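Local coordinates for putative permease protein, ABC transporter (Porphyromonas gingivalis, PDB 3IS6) that probably forms the MacB-like periplasmic core domain of a membrane permease that takes part in transmembrane transport, at residues 160-163 with 164-167; 198-201 with 202-206; 234-237 with 238-241. All blocks are in the same frame, centred on the assembly; numbering follows the deposited sequence.

Contact 1: 160-163 with 164-167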
loop_
_atom_site.group_PDB
_atom_site.type_symbol
_atom_site.label_atom_id
_atom_site.label_comp_id
_atom_site.label_asym_id
_atom_site.label_seq_id
_atom_site.Cartn_x
_atom_site.Cartn_y
_atom_site.Cartn_z
ATOM N N LEU A 160 15.483 4.108 -3.524
ATOM C CA LEU A 160 14.845 2.907 -3.974
ATOM C C LEU A 160 14.369 2.079 -2.791
ATOM O O LEU A 160 15.096 1.873 -1.878
ATOM C CB LEU A 160 15.790 2.080 -4.821
ATOM C CG LEU A 160 16.284 2.599 -6.162
ATOM C CD1 LEU A 160 17.419 1.820 -6.709
ATOM C CD2 LEU A 160 15.178 2.681 -7.123
ATOM N N LEU A 161 13.140 1.608 -2.854
ATOM C CA LEU A 161 12.545 0.781 -1.836
ATOM C C LEU A 161 12.033 -0.486 -2.469
ATOM O O LEU A 161 11.725 -0.493 -3.599
ATOM C CB LEU A 161 11.389 1.496 -1.190
ATOM C CG LEU A 161 11.672 2.598 -0.200
ATOM C CD1 LEU A 161 10.454 3.342 0.132
ATOM C CD2 LEU A 161 12.278 2.062 1.016
ATOM N N PRO A 162 11.926 -1.563 -1.730
ATOM C CA PRO A 162 11.439 -2.782 -2.334
ATOM C C PRO A 162 9.988 -2.693 -2.756
ATOM O O PRO A 162 9.175 -2.123 -2.094
ATOM C CB PRO A 162 11.626 -3.812 -1.236
ATOM C CG PRO A 162 12.482 -3.242 -0.331
ATOM C CD PRO A 162 12.283 -1.797 -0.345
ATOM N N ILE A 163 9.696 -3.323 -3.871
ATOM C CA ILE A 163 8.382 -3.338 -4.444
ATOM C C ILE A 163 7.387 -4.024 -3.543
ATOM O O ILE A 163 6.241 -3.749 -3.591
ATOM C CB ILE A 163 8.343 -3.892 -5.864
ATOM C CG1 ILE A 163 7.252 -3.191 -6.631
ATOM C CG2 ILE A 163 8.125 -5.333 -5.887
ATOM C CD1 ILE A 163 7.442 -3.202 -8.015
ATOM N N THR A 164 7.901 -4.843 -2.644
ATOM C CA THR A 164 7.118 -5.604 -1.688
ATOM C C THR A 164 6.475 -4.709 -0.637
ATOM O O THR A 164 5.733 -5.153 0.150
ATOM C CB THR A 164 7.911 -6.726 -1.018
ATOM O OG1 THR A 164 9.180 -6.256 -0.625
ATOM C CG2 THR A 164 8.096 -7.847 -1.943
ATOM N N TRP A 165 6.786 -3.443 -0.643
ATOM C CA TRP A 165 6.071 -2.506 0.176
ATOM C C TRP A 165 4.630 -2.471 -0.256
ATOM O O TRP A 165 3.784 -2.157 0.501
ATOM C CB TRP A 165 6.650 -1.117 0.079
ATOM C CG TRP A 165 7.703 -0.834 1.039
ATOM C CD1 TRP A 165 8.727 -1.618 1.359
ATOM C CD2 TRP A 165 7.848 0.337 1.800
ATOM N NE1 TRP A 165 9.509 -1.028 2.276
ATOM C CE2 TRP A 165 8.986 0.190 2.564
ATOM C CE3 TRP A 165 7.123 1.503 1.910
ATOM C CZ2 TRP A 165 9.406 1.143 3.425
ATOM C CZ3 TRP A 165 7.543 2.445 2.773
ATOM C CH2 TRP A 165 8.675 2.268 3.513
HETATM N N MSE A 166 4.379 -2.753 -1.509
HETATM C CA MSE A 166 3.035 -2.730 -2.028
HETATM C C MSE A 166 2.247 -3.941 -1.527
HETATM O O MSE A 166 2.781 -4.986 -1.360
HETATM C CB MSE A 166 3.027 -2.682 -3.561
HETATM C CG MSE A 166 3.618 -1.454 -4.184
HETATM SE SE MSE A 166 2.554 0.101 -4.055
HETATM C CE MSE A 166 1.161 -0.414 -5.084
ATOM N N PRO A 167 0.964 -3.777 -1.353
ATOM C CA PRO A 167 0.119 -4.843 -0.879
ATOM C C PRO A 167 0.113 -5.999 -1.846
ATOM O O PRO A 167 0.230 -5.799 -3.023
ATOM C CB PRO A 167 -1.236 -4.190 -0.897
ATOM C CG PRO A 167 -0.999 -2.864 -0.705
ATOM C CD PRO A 167 0.247 -2.514 -1.345
#

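Contact 2: 198-201 with 202-206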
loop_
_atom_site.group_PDB
_atom_site.type_symbol
_atom_site.label_atom_id
_atom_site.label_comp_id
_atom_site.label_asym_id
_atom_site.label_seq_id
_atom_site.Cartn_x
_atom_site.Cartn_y
_atom_site.Cartn_z
ATOM N N ALA A 198 1.325 -15.144 -27.527
ATOM C CA ALA A 198 1.620 -15.674 -26.216
ATOM C C ALA A 198 1.147 -14.725 -25.131
ATOM O O ALA A 198 0.680 -15.143 -24.113
ATOM C CB ALA A 198 3.055 -15.942 -26.080
ATOM N N LEU A 199 1.275 -13.441 -25.350
ATOM C CA LEU A 199 0.836 -12.503 -24.347
ATOM C C LEU A 199 -0.646 -12.653 -24.149
ATOM O O LEU A 199 -1.130 -12.620 -23.070
ATOM C CB LEU A 199 1.180 -11.071 -24.733
ATOM C CG LEU A 199 2.621 -10.608 -24.604
ATOM C CD1 LEU A 199 2.797 -9.224 -25.068
ATOM C CD2 LEU A 199 3.131 -10.730 -23.246
ATOM N N LEU A 200 -1.367 -12.841 -25.221
ATOM C CA LEU A 200 -2.789 -13.045 -25.136
ATOM C C LEU A 200 -3.153 -14.299 -24.376
ATOM O O LEU A 200 -4.101 -14.318 -23.653
ATOM C CB LEU A 200 -3.350 -13.182 -26.519
ATOM C CG LEU A 200 -4.608 -12.453 -26.881
ATOM C CD1 LEU A 200 -5.288 -13.200 -27.957
ATOM C CD2 LEU A 200 -5.518 -12.181 -25.761
ATOM N N GLU A 201 -2.401 -15.355 -24.601
ATOM C CA GLU A 201 -2.655 -16.595 -23.932
ATOM C C GLU A 201 -2.464 -16.387 -22.454
ATOM O O GLU A 201 -3.296 -16.717 -21.674
ATOM C CB GLU A 201 -1.666 -17.639 -24.410
ATOM C CG GLU A 201 -1.953 -18.230 -25.738
ATOM C CD GLU A 201 -0.881 -19.227 -26.147
ATOM O OE1 GLU A 201 -0.542 -20.120 -25.342
ATOM O OE2 GLU A 201 -0.332 -19.093 -27.253
HETATM N N MSE A 202 -1.382 -15.744 -22.096
HETATM C CA MSE A 202 -1.120 -15.424 -20.727
HETATM C C MSE A 202 -2.218 -14.556 -20.127
HETATM O O MSE A 202 -2.655 -14.802 -19.045
HETATM C CB MSE A 202 0.209 -14.692 -20.666
HETATM C CG MSE A 202 0.646 -14.218 -19.310
HETATM SE SE MSE A 202 2.039 -12.945 -19.356
HETATM C CE MSE A 202 1.066 -11.468 -19.943
ATOM N N GLN A 203 -2.694 -13.564 -20.850
ATOM C CA GLN A 203 -3.712 -12.671 -20.343
ATOM C C GLN A 203 -4.990 -13.404 -20.011
ATOM O O GLN A 203 -5.603 -13.157 -19.026
ATOM C CB GLN A 203 -4.003 -11.600 -21.371
ATOM C CG GLN A 203 -4.983 -10.554 -20.943
ATOM C CD GLN A 203 -5.394 -9.593 -22.062
ATOM O OE1 GLN A 203 -6.111 -8.643 -21.852
ATOM N NE2 GLN A 203 -4.915 -9.852 -23.239
ATOM N N LYS A 204 -5.372 -14.310 -20.881
ATOM C CA LYS A 204 -6.556 -15.125 -20.710
ATOM C C LYS A 204 -6.488 -16.043 -19.487
ATOM O O LYS A 204 -7.461 -16.264 -18.830
ATOM C CB LYS A 204 -6.817 -15.917 -21.977
ATOM C CG LYS A 204 -7.296 -15.070 -23.127
ATOM C CD LYS A 204 -7.314 -15.816 -24.423
ATOM C CE LYS A 204 -8.077 -15.069 -25.498
ATOM N NZ LYS A 204 -8.227 -15.920 -26.705
ATOM N N ARG A 205 -5.314 -16.565 -19.214
ATOM C CA ARG A 205 -5.077 -17.388 -18.053
ATOM C C ARG A 205 -5.274 -16.652 -16.754
ATOM O O ARG A 205 -5.719 -17.231 -15.801
ATOM C CB ARG A 205 -3.658 -17.893 -18.050
ATOM C CG ARG A 205 -3.406 -19.205 -18.668
ATOM C CD ARG A 205 -1.933 -19.481 -18.625
ATOM N NE ARG A 205 -1.397 -19.576 -19.958
ATOM C CZ ARG A 205 -0.334 -18.954 -20.416
ATOM N NH1 ARG A 205 0.388 -18.160 -19.676
ATOM N NH2 ARG A 205 -0.003 -19.140 -21.652
ATOM N N HIS A 206 -4.877 -15.398 -16.691
ATOM C CA HIS A 206 -4.848 -14.721 -15.427
ATOM C C HIS A 206 -5.889 -13.692 -15.168
ATOM O O HIS A 206 -6.064 -13.293 -14.063
ATOM C CB HIS A 206 -3.537 -14.013 -15.274
ATOM C CG HIS A 206 -2.373 -14.910 -15.098
ATOM N ND1 HIS A 206 -1.631 -15.368 -16.150
ATOM C CD2 HIS A 206 -1.795 -15.397 -13.992
ATOM C CE1 HIS A 206 -0.647 -16.111 -15.704
ATOM N NE2 HIS A 206 -0.728 -16.146 -14.395
HETATM O O HOH W 1 1.513 -17.837 -23.040
#

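Contact 3: 234-237 with 238-241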
loop_
_atom_site.group_PDB
_atom_site.type_symbol
_atom_site.label_atom_id
_atom_site.label_comp_id
_atom_site.label_asym_id
_atom_site.label_seq_id
_atom_site.Cartn_x
_atom_site.Cartn_y
_atom_site.Cartn_z
ATOM N N PRO A 234 14.433 22.169 -20.455
ATOM C CA PRO A 234 15.563 22.991 -20.842
ATOM C C PRO A 234 15.351 24.472 -20.729
ATOM O O PRO A 234 15.411 25.120 -21.701
ATOM C CB PRO A 234 15.769 22.597 -22.294
ATOM C CG PRO A 234 14.524 22.247 -22.738
ATOM C CD PRO A 234 13.818 21.567 -21.631
ATOM N N THR A 235 15.116 24.964 -19.542
ATOM C CA THR A 235 15.093 26.378 -19.266
ATOM C C THR A 235 16.490 26.945 -19.169
ATOM O O THR A 235 17.411 26.244 -18.911
ATOM C CB THR A 235 14.414 26.678 -17.957
ATOM O OG1 THR A 235 15.110 26.022 -16.918
ATOM C CG2 THR A 235 13.003 26.223 -17.975
ATOM N N LEU A 236 16.626 28.236 -19.340
ATOM C CA LEU A 236 17.927 28.848 -19.237
ATOM C C LEU A 236 18.466 28.611 -17.849
ATOM O O LEU A 236 19.609 28.301 -17.686
ATOM C CB LEU A 236 17.847 30.345 -19.469
ATOM C CG LEU A 236 18.538 30.939 -20.665
ATOM C CD1 LEU A 236 18.424 30.067 -21.817
ATOM C CD2 LEU A 236 17.934 32.271 -20.956
ATOM N N VAL A 237 17.606 28.729 -16.863
ATOM C CA VAL A 237 18.011 28.499 -15.507
ATOM C C VAL A 237 18.499 27.080 -15.327
ATOM O O VAL A 237 19.526 26.880 -14.779
ATOM C CB VAL A 237 16.861 28.712 -14.597
ATOM C CG1 VAL A 237 17.095 28.084 -13.294
ATOM C CG2 VAL A 237 16.585 30.141 -14.457
ATOM N N ASN A 238 17.789 26.092 -15.817
ATOM C CA ASN A 238 18.278 24.761 -15.676
ATOM C C ASN A 238 19.588 24.552 -16.408
ATOM O O ASN A 238 20.511 24.000 -15.875
ATOM C CB ASN A 238 17.259 23.754 -16.196
ATOM C CG ASN A 238 16.181 23.446 -15.205
ATOM O OD1 ASN A 238 16.328 23.687 -14.044
ATOM N ND2 ASN A 238 15.102 22.896 -15.670
HETATM N N MSE A 239 19.659 25.006 -17.639
HETATM C CA MSE A 239 20.815 24.788 -18.475
HETATM C C MSE A 239 22.086 25.446 -17.962
HETATM O O MSE A 239 23.134 24.892 -18.052
HETATM C CB MSE A 239 20.534 25.135 -19.934
HETATM C CG MSE A 239 19.639 24.164 -20.618
HETATM SE SE MSE A 239 19.456 24.436 -22.464
HETATM C CE MSE A 239 18.821 26.192 -22.468
ATOM N N LEU A 240 21.946 26.625 -17.403
ATOM C CA LEU A 240 23.070 27.411 -16.923
ATOM C C LEU A 240 23.815 26.705 -15.816
ATOM O O LEU A 240 24.989 26.822 -15.693
ATOM C CB LEU A 240 22.614 28.775 -16.431
ATOM C CG LEU A 240 23.673 29.787 -16.035
ATOM C CD1 LEU A 240 24.801 29.802 -16.969
ATOM C CD2 LEU A 240 23.082 31.134 -15.905
ATOM N N ARG A 241 23.073 25.996 -14.999
ATOM C CA ARG A 241 23.608 25.341 -13.837
ATOM C C ARG A 241 24.563 24.231 -14.215
ATOM O O ARG A 241 25.443 23.927 -13.498
ATOM C CB ARG A 241 22.445 24.871 -12.964
ATOM C CG ARG A 241 22.558 23.517 -12.350
ATOM C CD ARG A 241 21.408 23.218 -11.433
ATOM N NE ARG A 241 20.212 22.880 -12.157
ATOM C CZ ARG A 241 19.989 21.705 -12.711
ATOM N NH1 ARG A 241 20.866 20.741 -12.605
ATOM N NH2 ARG A 241 18.888 21.501 -13.375
#

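Contact 1: 160-163 with 164-167
Leu-161 lays one of its methyls on the indole of Trp-165, four residues further on, where the chain leaves strand 159-162 and turns into a short 3-10 segment. The CD1 methyl stands over one face of the six-membered ring, 3.9 Å from its centroid and only 8° off the normal, a CH-pi contact, while CD2 reaches the rim carbon CZ2. Having CG anti to the carbonyl carbon (chi1 -76°) places the branched end of Leu-161 against one face of the indole.

Followed from its root, the tryptophan first meets backbone: CB lies 3.5 Å from Pro-162 O, and CG and CD1 stay close to the same oxygen, which approaches the ring obliquely. CD1 and NE1 then rest against the proline ring at its CD atom, each 3.9 Å away. From CE2 to CH2 the benzene half belongs to Leu-161. The pyrrole N-H has its partner outside the turn, the carbonyl oxygen of Asn-107.

Two backbone bonds set the turn. Trp-165 N donates to Pro-162 O at 3.1 Å, and Met-166 N to Ile-163 O at 3.0 Å; both donors stand well above the carbonyl planes, consistent with the tight i to i+3 winding of a 3-10 turn. Thr-164, on the outside, sets OG1 3.5 Å from Pro-162 CB and bonds it to the side chain of Asn-107.

Strand 159-162 runs parallel to strand 74-83 and antiparallel to strand 109-113 in the mixed sheet. Trp-165 also touches Ile-140 of strand 140-146, selenomethionine Met-166 touches Leu-82, and Met-239 of the second subunit packs on both Trp-165 and Met-166.

Contact 2: 198-201 with 202-206
Arg-205 folds its guanidinium back over the preceding turn of helix, with Glu-201 C and Met-202 CA lying against one face of the group. The chain bends at chi3 (-117°), which turns the guanidinium toward the start of the segment and sets NH2 3.6 Å from Glu-201 CB. The carboxylate of Glu-201 comes to the edge of this group, in its plane, although the two flat groups are nearly perpendicular. Their salt bridge, Glu-201 OE1 to Arg-205 NH2 at 3.9 Å, is long; the stronger carboxylate partner is Glu-50 on helix 43-50, at NH1.

Next to this polar side, Leu-199 and selenomethionine Met-202 lie side by side and point the same way, with CD2 of the leucine 4.0 Å from CE of Met-202. The CD2 methyl of Leu-200 meets the aliphatic part of Lys-204 at CE, 3.9 Å away, where the two chains cross. Lys-204 runs extended beyond CG, and its CG passes 3.3 Å from Leu-200 O.

At the C-terminal end the ring of His-206 is edge-on to Met-202 O. Its ND1 donates to that oxygen at 3.1 Å along a nearly straight N-H path (167°), and this bond, with the oxygen in the ring plane, helps set the ring's rotation; Met-202 O also accepts from His-206 N. Trp-174 stacks on the imidazole.

Successive i to i+4 backbone bonds from Ala-198 to Arg-205 mark a regular alpha-helix, here an amphipathic one: Met-202 packs on helix 43-50, Gln-203 faces strand 218-225, and the i to i+4 Glu-Arg pair lies along the exposed side.

Contact 3: 234-237 with 238-241
Thr-235 caps the N terminus of helix 236-241 by accepting from Asn-238 N with its hydroxyl oxygen, OG1, at 2.9 Å. The chi1 of 60° holds OG1 between the backbone N and the carbonyl carbon, just where the amide of the first turn points, and leaves CG2 anti to the carbonyl carbon. The threonine hydroxyl also lies 3.2 Å from Asn-238 CB, so the two side chains meet closely at the base of the asparagine.

Asn-238 takes the rotamer with CG anti to its carbonyl carbon, sending its amide back toward the start of the helix. There ND2 bonds to the carbonyl of Asp-233, while OD1 faces Arg-241 and accepts a weak bond from NH2 at 3.4 Å. Arg-241 bends at chi3 (77°) so that OD1 meets the edge of the guanidinium in its plane; its stronger partner is the carboxylate of Glu-232.

Selenomethionine Met-239 runs straight through chi2 and then bends at chi3 (-58°), bringing its end beside the residues before the helix. SE is 4.1 Å from Pro-234 CB, and the terminal CE touches both Pro-234 O and, at 3.9 Å, Leu-236 CD1. Its backbone N makes the first i to i+4 bond of the helix, to Thr-235 O, and Leu-240 N bonds Leu-236 O one residue later.

The short helix lies on the surface near the C-terminal end of the model, well after strand 218-225, and is joined to the chain before it through Glu-232 and Asp-233.

Along the chain the three contacts come in series, none nesting in or crossing another, and each closes only a local turn. Contact 1 marks where the chain leaves strand 159-162 of the mixed sheet on the way to helix 168-171. Contact 2 lies within helix 196-206, which follows strand 181-186 and joins helix 43-50 to strand 218-225. Contact 3 starts the final helix, 236-241, beyond that strand. Centres of contacts 2 and 3 are about 47 Å apart, on opposite sides of the chain's centre. Contacts 1 and 3 do not touch within one chain, their centres about 34 Å apart, yet the contact 3 helix of the second subunit packs on contact 1.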